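Local coordinates for protein triacylglycerol lipase (PDB 1LGY) that hydrolyses the ester bonds of triglycerides and of the partial glycerides derived from them, with a strong preference for the 1 and 3 positions, at residues I76-R81 and N121-V126; T55-S58 and T63-Y66; E129-H134 and E162-P167; E16-A21 and Q44-D49; A154-Y159 and A186-S191. One frame throughout, in Å; residues are numbered along the deposited sequence.

Contact 1 (I76-R81 and N121-V126); sequences IYLVFR and NDYFPV
Tyr123 of helix 110-133 presents its ring to two side chains of strand 75-81 and so links this part of the helix to the strand. Leu78 arrives over a face of the phenol. Its CD1 stands 4.1 Å from the Tyr123 ring centroid and 26° off the ring normal, a CH-pi contact shifted toward the rim, where Leu78 CD1 and Tyr123 CE1 are 3.8 Å apart. The other methyl, Leu78 CD2, lies 3.9 Å from Tyr123 CG, so the leucine fork spans the ring from its root to its flank. Phe80 meets the same ring edge-on: its CZ is 4.0 Å from Tyr123 CE2, and with planes at 86° and centroids 5.8 Å apart the two rings form an offset T-shaped pair. Tyr123 tucks CG between its own N and C branches (chi1 80°), which carries the ring toward the strand. Its far face is backed by CB of Phe124, and its hydroxyl is hydrogen-bonded to Tyr116 OH.

All the touching residues are buried, and Phe56 and Ala154 also pack on Tyr123. The backbones are 8.1 Å apart at Leu78 CA and Tyr123 CA, so side chains alone span the interface. The solvent side is the outer surface of the helix, where Asn121 and Pro125 are exposed. Phe80 further touches the nucleophile elbow, its side chain about 9 Å from that of the catalytic Ser145. A helix laid on the central sheet in this way is characteristic of the alpha/beta hydrolase fold.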
# COMPACT_ATOMS: atom_id res chain seq x y z
N ILE A 76 8.74 -8.40 9.33
CA ILE A 76 9.61 -7.50 8.63
C ILE A 76 8.61 -6.72 7.82
O ILE A 76 7.91 -7.29 6.98
CB ILE A 76 10.52 -8.21 7.66
CG1 ILE A 76 11.34 -9.22 8.38
CG2 ILE A 76 11.45 -7.18 7.00
CD1 ILE A 76 11.74 -10.27 7.37
N TYR A 77 8.55 -5.42 8.09
CA TYR A 77 7.62 -4.51 7.46
C TYR A 77 8.30 -3.74 6.36
O TYR A 77 9.41 -3.29 6.60
CB TYR A 77 7.09 -3.49 8.47
CG TYR A 77 6.12 -4.04 9.50
CD1 TYR A 77 4.78 -4.19 9.17
CD2 TYR A 77 6.55 -4.37 10.78
CE1 TYR A 77 3.86 -4.67 10.09
CE2 TYR A 77 5.64 -4.85 11.72
CZ TYR A 77 4.31 -5.00 11.36
OH TYR A 77 3.40 -5.48 12.26
N LEU A 78 7.70 -3.55 5.18
CA LEU A 78 8.30 -2.74 4.14
C LEU A 78 7.25 -1.64 4.00
O LEU A 78 6.09 -1.97 3.74
CB LEU A 78 8.38 -3.48 2.88
CG LEU A 78 9.45 -3.32 1.82
CD1 LEU A 78 8.84 -3.92 0.56
CD2 LEU A 78 9.92 -1.88 1.61
N VAL A 79 7.58 -0.34 4.20
CA VAL A 79 6.54 0.69 4.22
C VAL A 79 6.90 1.75 3.23
O VAL A 79 8.04 2.18 3.22
CB VAL A 79 6.43 1.28 5.66
CG1 VAL A 79 5.49 2.48 5.74
CG2 VAL A 79 5.90 0.19 6.58
N PHE A 80 5.96 2.23 2.44
CA PHE A 80 6.24 3.30 1.47
C PHE A 80 5.33 4.51 1.60
O PHE A 80 4.26 4.47 2.19
CB PHE A 80 6.06 2.87 0.03
CG PHE A 80 6.95 1.75 -0.46
CD1 PHE A 80 6.54 0.44 -0.27
CD2 PHE A 80 8.16 2.04 -1.10
CE1 PHE A 80 7.36 -0.59 -0.72
CE2 PHE A 80 8.95 0.99 -1.54
CZ PHE A 80 8.55 -0.33 -1.35
N ARG A 81 5.81 5.61 0.97
CA ARG A 81 4.99 6.81 0.75
C ARG A 81 5.58 7.59 -0.42
O ARG A 81 6.78 7.56 -0.65
CB ARG A 81 4.98 7.75 1.94
CG ARG A 81 6.30 8.42 2.24
CD ARG A 81 6.09 9.58 3.15
NE ARG A 81 7.23 10.43 3.02
CZ ARG A 81 7.07 11.58 2.39
NH1 ARG A 81 5.92 11.96 1.88
NH2 ARG A 81 8.09 12.38 2.26
N ASN A 121 16.69 -0.95 -5.53
CA ASN A 121 18.00 -1.40 -5.08
C ASN A 121 18.31 -0.91 -3.68
O ASN A 121 19.30 -1.29 -3.07
CB ASN A 121 19.08 -0.94 -6.07
CG ASN A 121 18.93 -1.55 -7.48
OD1 ASN A 121 18.98 -0.85 -8.50
ND2 ASN A 121 18.72 -2.86 -7.62
N ASP A 122 17.44 -0.08 -3.10
CA ASP A 122 17.58 0.35 -1.74
C ASP A 122 16.80 -0.48 -0.73
O ASP A 122 17.13 -0.44 0.46
CB ASP A 122 17.15 1.77 -1.64
CG ASP A 122 17.99 2.74 -2.43
OD1 ASP A 122 19.17 2.49 -2.61
OD2 ASP A 122 17.44 3.76 -2.85
N TYR A 123 15.75 -1.23 -1.09
CA TYR A 123 15.15 -2.05 -0.07
C TYR A 123 15.43 -3.53 -0.34
O TYR A 123 15.65 -4.32 0.58
CB TYR A 123 13.64 -1.80 -0.00
CG TYR A 123 12.77 -2.49 -1.04
CD1 TYR A 123 12.46 -3.84 -0.88
CD2 TYR A 123 12.27 -1.79 -2.16
CE1 TYR A 123 11.69 -4.52 -1.81
CE2 TYR A 123 11.48 -2.47 -3.09
CZ TYR A 123 11.20 -3.83 -2.90
OH TYR A 123 10.39 -4.54 -3.77
N PHE A 124 15.41 -3.94 -1.60
CA PHE A 124 15.43 -5.36 -1.86
C PHE A 124 16.60 -6.17 -1.29
O PHE A 124 16.29 -7.22 -0.72
CB PHE A 124 15.28 -5.53 -3.39
CG PHE A 124 14.78 -6.91 -3.79
CD1 PHE A 124 15.68 -7.96 -3.96
CD2 PHE A 124 13.43 -7.11 -3.96
CE1 PHE A 124 15.21 -9.22 -4.30
CE2 PHE A 124 12.96 -8.37 -4.30
CZ PHE A 124 13.85 -9.43 -4.47
N PRO A 125 17.89 -5.85 -1.32
CA PRO A 125 18.90 -6.60 -0.60
C PRO A 125 18.70 -6.49 0.90
O PRO A 125 19.10 -7.42 1.60
CB PRO A 125 20.23 -6.01 -1.02
CG PRO A 125 19.89 -5.19 -2.21
CD PRO A 125 18.51 -4.68 -1.92
N VAL A 126 18.11 -5.41 1.43
CA VAL A 126 17.90 -5.38 2.88
C VAL A 126 16.85 -6.38 3.36
O VAL A 126 17.03 -6.99 4.42
CB VAL A 126 17.50 -4.00 3.31
CG1 VAL A 126 17.29 -4.00 4.83
CG2 VAL A 126 18.62 -3.01 3.01

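Contact 2 (T55-S58 and T63-Y66); sequences TFTS and TNGY
Phe56 and Gly65 exchange the main backbone bonds of this antiparallel hairpin, as a hydrogen-bonded pair. Phe56 N gives to Gly65 O at 3.2 Å, and Gly65 N returns a bond of 3.0 Å to Phe56 O. Toward the turn the pairing is less regular, with a single bond of 2.8 Å from Ser58 N to Thr63 O. Weaker CA-H...O contacts fill the intervals: Thr55 CA lies 3.3 Å from Gly65 O, and Asn64 CA is equally far from Phe56 O.

Apolar packing centres on the Phe56 ring. A chi1 of 42° folds it back over the main chain of Gly65, where Phe56 CE1 is 3.6 Å from Gly65 CA; the bare glycine lets the ring lie directly on the backbone. On the other face of the sheet, Thr55 CG2 rests 4.0 Å from Tyr66 CB.

Among polar side chains, Thr57 and Asn64 run side by side, while Asn64 ND2 bonds to Asp62 OD1 at the turn and Tyr66 OH to Thr26 OG1. The hairpin forms one edge of the central mixed sheet: strand 51-58 is outermost, and strand 63-70 lies between it and strand 75-81, to which it is also hydrogen-bonded. Helix 110-133 covers Phe56, Ser58 and Thr63.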
# COMPACT_ATOMS: atom_id res chain seq x y z
N THR A 55 16.19 3.21 5.88
CA THR A 55 15.19 4.08 5.27
C THR A 55 15.81 4.43 3.93
O THR A 55 17.04 4.40 3.84
CB THR A 55 14.96 5.36 6.05
OG1 THR A 55 16.15 6.13 5.92
CG2 THR A 55 14.65 5.11 7.53
N PHE A 56 15.06 4.73 2.87
CA PHE A 56 15.60 5.16 1.60
C PHE A 56 14.67 6.27 1.13
O PHE A 56 13.44 6.25 1.36
CB PHE A 56 15.62 4.05 0.53
CG PHE A 56 14.37 3.19 0.47
CD1 PHE A 56 13.23 3.60 -0.24
CD2 PHE A 56 14.33 2.01 1.22
CE1 PHE A 56 12.06 2.84 -0.18
CE2 PHE A 56 13.14 1.26 1.27
CZ PHE A 56 12.00 1.68 0.57
N THR A 57 15.30 7.25 0.48
CA THR A 57 14.58 8.41 -0.01
C THR A 57 14.93 8.64 -1.47
O THR A 57 16.10 8.56 -1.84
CB THR A 57 15.00 9.61 0.80
OG1 THR A 57 14.63 9.36 2.15
CG2 THR A 57 14.41 10.88 0.25
N SER A 58 13.99 9.00 -2.32
CA SER A 58 14.32 9.30 -3.70
C SER A 58 14.05 10.76 -3.85
O SER A 58 12.90 11.12 -3.93
CB SER A 58 13.44 8.50 -4.69
OG SER A 58 13.62 8.90 -6.04
N THR A 63 9.80 9.59 -3.21
CA THR A 63 9.34 8.29 -2.84
C THR A 63 10.20 7.96 -1.62
O THR A 63 11.42 7.99 -1.63
CB THR A 63 9.58 7.35 -4.11
OG1 THR A 63 8.62 7.79 -5.07
CG2 THR A 63 9.33 5.86 -3.91
N ASN A 64 9.59 7.82 -0.44
CA ASN A 64 10.37 7.42 0.72
C ASN A 64 9.87 6.10 1.26
O ASN A 64 8.81 5.64 0.87
CB ASN A 64 10.28 8.46 1.78
CG ASN A 64 10.65 9.82 1.26
OD1 ASN A 64 11.69 10.33 1.61
ND2 ASN A 64 9.79 10.45 0.46
N GLY A 65 10.65 5.41 2.09
CA GLY A 65 10.17 4.16 2.62
C GLY A 65 11.09 3.65 3.70
O GLY A 65 12.11 4.27 3.98
N TYR A 66 10.80 2.53 4.30
CA TYR A 66 11.73 1.97 5.25
C TYR A 66 11.58 0.49 5.50
O TYR A 66 10.50 -0.05 5.30
CB TYR A 66 11.61 2.68 6.56
CG TYR A 66 10.27 2.58 7.27
CD1 TYR A 66 10.00 1.50 8.12
CD2 TYR A 66 9.34 3.61 7.13
CE1 TYR A 66 8.79 1.44 8.83
CE2 TYR A 66 8.13 3.56 7.84
CZ TYR A 66 7.88 2.47 8.68
OH TYR A 66 6.68 2.39 9.34

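Contact 3 (E129-H134 and E162-P167); sequences EQLTAH and EPRLSP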
# COMPACT_ATOMS: atom_id res chain seq x y z
N GLU A 129 18.30 -10.02 3.14
CA GLU A 129 19.18 -10.16 4.29
C GLU A 129 18.43 -10.42 5.60
O GLU A 129 18.81 -11.26 6.42
CB GLU A 129 19.94 -8.88 4.30
CG GLU A 129 21.15 -8.68 5.18
CD GLU A 129 21.67 -7.25 5.01
OE1 GLU A 129 22.23 -6.98 3.94
OE2 GLU A 129 21.48 -6.43 5.93
N GLN A 130 17.32 -9.70 5.82
CA GLN A 130 16.57 -10.01 7.03
C GLN A 130 15.83 -11.35 6.96
O GLN A 130 15.58 -11.96 8.01
CB GLN A 130 15.63 -8.86 7.29
CG GLN A 130 16.41 -7.55 7.56
CD GLN A 130 16.93 -7.46 8.98
OE1 GLN A 130 16.18 -7.52 9.96
NE2 GLN A 130 18.24 -7.33 9.12
N LEU A 131 15.48 -11.86 5.77
CA LEU A 131 14.86 -13.18 5.76
C LEU A 131 15.92 -14.28 5.98
O LEU A 131 15.55 -15.37 6.44
CB LEU A 131 14.22 -13.50 4.47
CG LEU A 131 12.99 -12.87 3.92
CD1 LEU A 131 12.43 -13.97 3.03
CD2 LEU A 131 11.90 -12.59 4.91
N THR A 132 17.21 -14.04 5.63
CA THR A 132 18.32 -14.98 5.89
C THR A 132 18.69 -14.86 7.38
O THR A 132 19.06 -15.82 8.06
CB THR A 132 19.57 -14.66 4.98
OG1 THR A 132 19.22 -14.88 3.60
CG2 THR A 132 20.76 -15.53 5.33
N ALA A 133 18.57 -13.66 7.95
CA ALA A 133 18.80 -13.51 9.37
C ALA A 133 17.63 -14.12 10.15
O ALA A 133 17.81 -14.77 11.17
CB ALA A 133 18.92 -12.03 9.73
N HIS A 134 16.43 -13.99 9.59
CA HIS A 134 15.20 -14.37 10.28
C HIS A 134 14.17 -15.08 9.43
O HIS A 134 13.18 -14.48 9.03
CB HIS A 134 14.54 -13.17 10.82
CG HIS A 134 15.38 -12.41 11.77
ND1 HIS A 134 16.09 -11.34 11.47
CD2 HIS A 134 15.51 -12.71 13.10
CE1 HIS A 134 16.65 -10.96 12.59
NE2 HIS A 134 16.30 -11.79 13.55
N GLU A 162 12.12 -13.55 -5.39
CA GLU A 162 12.65 -14.08 -4.16
C GLU A 162 11.93 -15.38 -3.89
O GLU A 162 10.77 -15.33 -3.51
CB GLU A 162 12.40 -13.05 -3.03
CG GLU A 162 12.77 -13.33 -1.57
CD GLU A 162 14.05 -14.07 -1.38
OE1 GLU A 162 15.11 -13.46 -1.40
OE2 GLU A 162 13.97 -15.28 -1.23
N PRO A 163 12.58 -16.54 -4.02
CA PRO A 163 11.99 -17.88 -3.87
C PRO A 163 11.32 -18.13 -2.56
O PRO A 163 10.26 -18.75 -2.54
CB PRO A 163 13.12 -18.87 -4.06
CG PRO A 163 14.19 -18.05 -4.78
CD PRO A 163 14.04 -16.68 -4.11
N ARG A 164 11.90 -17.65 -1.47
CA ARG A 164 11.33 -17.84 -0.13
C ARG A 164 10.03 -17.13 0.18
O ARG A 164 9.45 -17.43 1.22
CB ARG A 164 12.31 -17.41 0.91
CG ARG A 164 13.59 -18.28 0.91
CD ARG A 164 14.71 -17.61 1.72
NE ARG A 164 15.32 -16.52 0.99
CZ ARG A 164 16.21 -15.69 1.53
NH1 ARG A 164 16.61 -15.79 2.79
NH2 ARG A 164 16.68 -14.70 0.79
N LEU A 165 9.55 -16.17 -0.63
CA LEU A 165 8.30 -15.47 -0.36
C LEU A 165 7.21 -16.02 -1.27
O LEU A 165 7.37 -16.38 -2.45
CB LEU A 165 8.46 -13.97 -0.60
CG LEU A 165 8.86 -12.91 0.50
CD1 LEU A 165 8.84 -13.42 1.90
CD2 LEU A 165 10.26 -12.56 0.33
N SER A 166 6.08 -16.22 -0.58
CA SER A 166 4.89 -16.81 -1.16
C SER A 166 3.64 -16.44 -0.35
O SER A 166 3.76 -15.68 0.62
CB SER A 166 5.15 -18.32 -1.22
OG SER A 166 4.68 -19.03 -0.08
N PRO A 167 2.41 -16.90 -0.61
CA PRO A 167 1.27 -16.50 0.16
C PRO A 167 1.34 -16.85 1.61
O PRO A 167 0.40 -16.49 2.31
CB PRO A 167 0.11 -17.15 -0.52
CG PRO A 167 0.51 -17.17 -1.96
CD PRO A 167 1.95 -17.58 -1.83
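Leu131 and Arg164 mark the nearest approach of the two backbones, their CA atoms 8.3 Å apart. Residues 129-133 end a helix, whereas Glu162 to Leu165 form a type I beta turn.

Arg164 NH1 donates to Thr132 OG1 at 2.9 Å, the oxygen tilted 24° from the guanidinium plane, while Leu131 CB covers a face of that group, 3.7 Å from Arg164 NH1. A bend at chi3 (-77°) turns the guanidinium alongside Glu162, which it grips side-on in a salt bridge: Arg164 NE lies 2.9 Å from Glu162 OE2, and NH2 3.0 Å from OE1. Both oxygens are met from above the carboxylate plane, leaving the anti lone pair of Glu162 OE2 to take a third bond, from Arg164 N. Three bonds to the carboxylate should hold the arginine steady beside Thr132. Further in, Leu131 CD1 packs 3.7 Å from Leu165 CD2.

The contact ties the loop between helix 146-161 and strand 170-175 to the C-terminal end of helix 110-133, from which Gln128 gives a further bond to Glu162 OE1. On the sheet side, both leucines touch Val139 of strand 138-144, and Leu131 also meets Ile76 of strand 75-81.

Contact 4 (E16-A21 and Q44-D49); sequences EFTKYA and QKWVPD
Trp46 lays its indole flat over the backbone of Lys19, joining the short helix 41-46 to helix 11-26 in the N-terminal part of this alpha/beta hydrolase. The motif is a CH-pi contact: Lys19 CA stands 3.6 Å from the centroid of the six-membered ring of Trp46 and only 14° off its normal. The lysine stem extends the overlap, for Lys19 CB and CG each lie 3.6 Å from Trp46 CE3. Carbonyl O of Thr18 lies over the same face of the indole, nearer its rim, and Thr18 CG2 makes a looser contact with Trp46 CZ2 at 4.2 Å. Behind the ring, CD of Lys45 covers the opposite face, so the indole is sandwiched between the aliphatic parts of two lysines. Its NE1 is hydrogen-bonded to Gln42 OE1 one turn earlier in its own helix, which helps to fix the rotation of the ring.

The contact lies at the surface, and none of its three touching residues is fully buried. Deeper down, helix 11-26 sends Phe17 onto strand 196-201 and Ala21 onto strand 170-175. Lys19 does not direct its charge at the indole. Its chain runs on beyond CE3 with CG anti to the backbone N (chi1 171°), brings CE to 4.0 Å from Trp46 O, and bends at the last torsion to hand NZ to Tyr77 OH and Gln73 OE1.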
# COMPACT_ATOMS: atom_id res chain seq x y z
N GLU A 16 -7.49 -5.15 12.42
CA GLU A 16 -6.35 -5.49 11.60
C GLU A 16 -6.10 -4.40 10.59
O GLU A 16 -4.97 -3.98 10.43
CB GLU A 16 -6.55 -6.76 10.83
CG GLU A 16 -5.31 -7.65 10.92
CD GLU A 16 -5.01 -8.51 9.67
OE1 GLU A 16 -5.93 -8.85 8.89
OE2 GLU A 16 -3.82 -8.84 9.50
N PHE A 17 -7.14 -3.94 9.90
CA PHE A 17 -7.05 -2.89 8.90
C PHE A 17 -6.64 -1.58 9.57
O PHE A 17 -6.13 -0.67 8.89
CB PHE A 17 -8.40 -2.70 8.23
CG PHE A 17 -9.00 -3.84 7.39
CD1 PHE A 17 -8.22 -4.68 6.58
CD2 PHE A 17 -10.37 -3.99 7.35
CE1 PHE A 17 -8.82 -5.63 5.76
CE2 PHE A 17 -10.98 -4.94 6.54
CZ PHE A 17 -10.21 -5.76 5.73
N THR A 18 -6.86 -1.41 10.91
CA THR A 18 -6.49 -0.15 11.50
C THR A 18 -5.02 -0.18 11.81
O THR A 18 -4.35 0.84 11.64
CB THR A 18 -7.23 0.17 12.77
OG1 THR A 18 -8.61 0.09 12.47
CG2 THR A 18 -6.97 1.60 13.27
N LYS A 19 -4.49 -1.36 12.20
CA LYS A 19 -3.09 -1.53 12.57
C LYS A 19 -2.22 -1.14 11.42
O LYS A 19 -1.21 -0.48 11.63
CB LYS A 19 -2.79 -2.99 12.95
CG LYS A 19 -1.33 -3.32 13.16
CD LYS A 19 -1.35 -4.60 13.94
CE LYS A 19 0.04 -4.93 14.47
NZ LYS A 19 0.68 -5.90 13.62
N TYR A 20 -2.65 -1.49 10.22
CA TYR A 20 -1.87 -1.19 9.06
C TYR A 20 -2.03 0.20 8.51
O TYR A 20 -1.10 0.70 7.88
CB TYR A 20 -2.17 -2.21 8.02
CG TYR A 20 -1.66 -3.54 8.52
CD1 TYR A 20 -0.33 -3.69 8.87
CD2 TYR A 20 -2.54 -4.59 8.67
CE1 TYR A 20 0.14 -4.89 9.38
CE2 TYR A 20 -2.07 -5.80 9.17
CZ TYR A 20 -0.74 -5.93 9.52
OH TYR A 20 -0.29 -7.12 10.05
N ALA A 21 -3.16 0.87 8.74
CA ALA A 21 -3.26 2.24 8.35
C ALA A 21 -2.32 3.03 9.25
O ALA A 21 -1.53 3.84 8.78
CB ALA A 21 -4.66 2.66 8.56
N GLN A 44 5.06 3.65 18.02
CA GLN A 44 5.25 3.07 19.31
C GLN A 44 3.98 2.39 19.77
O GLN A 44 4.04 1.45 20.57
CB GLN A 44 5.72 4.25 20.16
CG GLN A 44 6.44 3.97 21.46
CD GLN A 44 7.67 3.06 21.37
OE1 GLN A 44 7.76 2.06 22.10
NE2 GLN A 44 8.64 3.39 20.50
N LYS A 45 2.87 2.82 19.14
CA LYS A 45 1.54 2.33 19.37
C LYS A 45 1.27 1.04 18.65
O LYS A 45 0.45 0.25 19.14
CB LYS A 45 0.46 3.31 18.90
CG LYS A 45 -0.95 2.89 19.28
CD LYS A 45 -2.13 3.59 18.59
CE LYS A 45 -3.39 2.95 19.21
NZ LYS A 45 -4.61 3.37 18.55
N TRP A 46 1.89 0.79 17.48
CA TRP A 46 1.54 -0.39 16.73
C TRP A 46 2.65 -1.38 16.68
O TRP A 46 2.37 -2.57 16.68
CB TRP A 46 1.13 0.03 15.35
CG TRP A 46 -0.23 0.68 15.40
CD1 TRP A 46 -0.37 2.03 15.18
CD2 TRP A 46 -1.43 0.08 15.66
NE1 TRP A 46 -1.65 2.29 15.30
CE2 TRP A 46 -2.31 1.16 15.58
CE3 TRP A 46 -1.91 -1.17 15.94
CZ2 TRP A 46 -3.67 1.01 15.79
CZ3 TRP A 46 -3.28 -1.34 16.16
CH2 TRP A 46 -4.16 -0.26 16.08
N VAL A 47 3.91 -0.92 16.62
CA VAL A 47 5.00 -1.87 16.70
C VAL A 47 6.10 -1.37 17.60
O VAL A 47 7.21 -1.12 17.18
CB VAL A 47 5.43 -2.27 15.19
CG1 VAL A 47 5.34 -1.09 14.31
CG2 VAL A 47 6.79 -2.94 15.14
N PRO A 48 5.82 -1.33 18.95
CA PRO A 48 6.72 -0.86 20.02
C PRO A 48 8.16 -1.36 20.04
O PRO A 48 9.06 -0.64 20.46
CB PRO A 48 6.00 -1.21 21.29
CG PRO A 48 5.25 -2.46 20.89
CD PRO A 48 4.67 -1.98 19.60
N ASP A 49 8.47 -2.58 19.63
CA ASP A 49 9.85 -3.03 19.65
C ASP A 49 10.52 -2.93 18.29
O ASP A 49 11.50 -3.62 18.04
CB ASP A 49 9.85 -4.44 20.15
CG ASP A 49 9.54 -5.48 19.11
OD1 ASP A 49 8.46 -5.45 18.53
OD2 ASP A 49 10.40 -6.32 18.85

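Contact 5 (A154-Y159 and A186-S191); sequences AGMDLY and AYYVES
Met156 and Tyr188 bury the most surface where helix 146-161 meets helix 183-192, with Val189 next. The helix segments cross at 61° with their axes 11.4 Å apart, a wide separation bridged chiefly by Met156 and Tyr188. Met156 points across the gap and bends at chi2 (-63°) and again at chi3, which sets its sulfur against both partners. SD of Met156 lies 3.8 Å from Tyr188 CE2 and 4.9 Å from the centroid of that ring, an oblique Met-aromatic contact in which methionine and tyrosine pass each other head to tail. The same sulfur sits 3.9 Å from Val189 CG2, and the thioether continues so that Met156 CE comes to 4.2 Å from Val189 CG1. Val189 therefore receives the methionine, which approaches it crosswise, on both of its methyls.

With CG anti to the backbone N (chi1 160°), Tyr188 reaches across to the other helix. Its hydroxyl meets the ring of Tyr159 at the edge, close to the plane, with Tyr188 OH 3.7 Å from Tyr159 CD2. The hydroxyl has its polar partner in Gln160 NE2, one residue further along the helix that carries Tyr159.

Loop residues Tyr100 and Pro219 pack beside Met156 and Val189 respectively. Helix 146-161, which leads away from the nucleophile Ser145, turns other residues elsewhere: Ala154 and Leu158 rest on Leu78 of strand 75-81, and Asp157 packs on Phe124 of helix 110-133, so that helix 146-161 stands between that helix and helix 183-192.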
# COMPACT_ATOMS: atom_id res chain seq x y z
N ALA A 154 5.84 -3.72 -5.11
CA ALA A 154 6.93 -4.22 -4.29
C ALA A 154 6.63 -5.66 -3.89
O ALA A 154 7.50 -6.53 -4.00
CB ALA A 154 7.08 -3.36 -3.01
N GLY A 155 5.38 -5.94 -3.46
CA GLY A 155 5.02 -7.28 -3.03
C GLY A 155 4.96 -8.16 -4.26
O GLY A 155 5.14 -9.36 -4.16
N MET A 156 4.65 -7.60 -5.43
CA MET A 156 4.64 -8.47 -6.61
C MET A 156 6.02 -8.83 -7.09
O MET A 156 6.18 -9.89 -7.66
CB MET A 156 3.90 -7.83 -7.79
CG MET A 156 2.42 -7.76 -7.56
SD MET A 156 1.81 -9.44 -7.44
CE MET A 156 1.22 -9.44 -5.79
N ASP A 157 7.02 -7.99 -6.88
CA ASP A 157 8.38 -8.18 -7.34
C ASP A 157 9.12 -9.02 -6.35
O ASP A 157 10.04 -9.73 -6.74
CB ASP A 157 9.07 -6.83 -7.45
CG ASP A 157 10.46 -6.86 -8.04
OD1 ASP A 157 10.59 -7.24 -9.21
OD2 ASP A 157 11.39 -6.49 -7.35
N LEU A 158 8.77 -8.92 -5.06
CA LEU A 158 9.33 -9.81 -4.07
C LEU A 158 8.84 -11.22 -4.42
O LEU A 158 9.61 -12.16 -4.40
CB LEU A 158 8.84 -9.39 -2.70
CG LEU A 158 9.56 -8.26 -2.00
CD1 LEU A 158 8.72 -7.80 -0.79
CD2 LEU A 158 10.98 -8.71 -1.62
N TYR A 159 7.59 -11.38 -4.86
CA TYR A 159 7.01 -12.66 -5.27
C TYR A 159 7.74 -13.26 -6.44
O TYR A 159 8.00 -14.46 -6.51
CB TYR A 159 5.56 -12.52 -5.67
CG TYR A 159 4.89 -13.86 -6.02
CD1 TYR A 159 4.70 -14.80 -4.99
CD2 TYR A 159 4.51 -14.17 -7.35
CE1 TYR A 159 4.13 -16.03 -5.27
CE2 TYR A 159 3.93 -15.42 -7.63
CZ TYR A 159 3.75 -16.32 -6.58
OH TYR A 159 3.21 -17.56 -6.79
N ALA A 186 -4.04 -6.91 -13.30
CA ALA A 186 -4.95 -7.19 -12.20
C ALA A 186 -5.18 -8.68 -12.02
O ALA A 186 -5.17 -9.25 -10.93
CB ALA A 186 -6.27 -6.50 -12.50
N TYR A 187 -5.33 -9.33 -13.17
CA TYR A 187 -5.62 -10.72 -13.20
C TYR A 187 -4.44 -11.44 -12.62
O TYR A 187 -4.61 -12.24 -11.71
CB TYR A 187 -5.88 -11.18 -14.65
CG TYR A 187 -5.97 -12.70 -14.75
CD1 TYR A 187 -7.12 -13.33 -14.33
CD2 TYR A 187 -4.88 -13.46 -15.20
CE1 TYR A 187 -7.21 -14.72 -14.33
CE2 TYR A 187 -4.96 -14.86 -15.20
CZ TYR A 187 -6.13 -15.46 -14.76
OH TYR A 187 -6.23 -16.83 -14.68
N TYR A 188 -3.23 -11.13 -13.06
CA TYR A 188 -2.04 -11.79 -12.54
C TYR A 188 -1.92 -11.64 -11.04
O TYR A 188 -1.46 -12.56 -10.39
CB TYR A 188 -0.82 -11.20 -13.28
CG TYR A 188 0.51 -11.39 -12.57
CD1 TYR A 188 1.19 -12.59 -12.68
CD2 TYR A 188 1.00 -10.39 -11.73
CE1 TYR A 188 2.38 -12.82 -11.95
CE2 TYR A 188 2.17 -10.61 -10.99
CZ TYR A 188 2.85 -11.82 -11.11
OH TYR A 188 3.97 -12.06 -10.34
N VAL A 189 -2.34 -10.49 -10.49
CA VAL A 189 -2.13 -10.25 -9.08
C VAL A 189 -2.97 -11.18 -8.31
O VAL A 189 -2.47 -11.75 -7.35
CB VAL A 189 -2.47 -8.80 -8.71
CG1 VAL A 189 -2.62 -8.58 -7.19
CG2 VAL A 189 -1.33 -7.94 -9.24
N GLU A 190 -4.20 -11.37 -8.73
CA GLU A 190 -5.07 -12.23 -7.96
C GLU A 190 -4.72 -13.66 -8.20
O GLU A 190 -5.19 -14.49 -7.45
CB GLU A 190 -6.57 -12.05 -8.30
CG GLU A 190 -7.14 -12.92 -9.43
CD GLU A 190 -8.63 -13.25 -9.36
OE1 GLU A 190 -9.05 -14.10 -8.57
OE2 GLU A 190 -9.38 -12.67 -10.13
N SER A 191 -3.93 -13.93 -9.24
CA SER A 191 -3.54 -15.27 -9.57
C SER A 191 -2.38 -15.66 -8.68
O SER A 191 -2.22 -16.85 -8.47
CB SER A 191 -3.10 -15.37 -11.03
OG SER A 191 -1.75 -15.00 -11.30

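How the contacts relate
From the N terminus, contact 4 comes first, closing the loop from helix 11-26 to helix 41-46. Contact 2 then closes a tight hairpin, and contact 1 folds helix 110-133 back onto strand 75-81. These follow in series. Contacts 3 and 5 cross: the order is 129-134, 154-159, 162-167, 186-191, so their segments alternate. Contact 1 is the hub, touching all four others: it shares the sheet with contact 2 and helix 110-133 with contact 3, meets helix 11-26 of contact 4, and packs Phe124 against Leu158 of contact 5. Contacts 4 and 5, about 24 Å apart between centres, lie on opposite sides of the chain's centre.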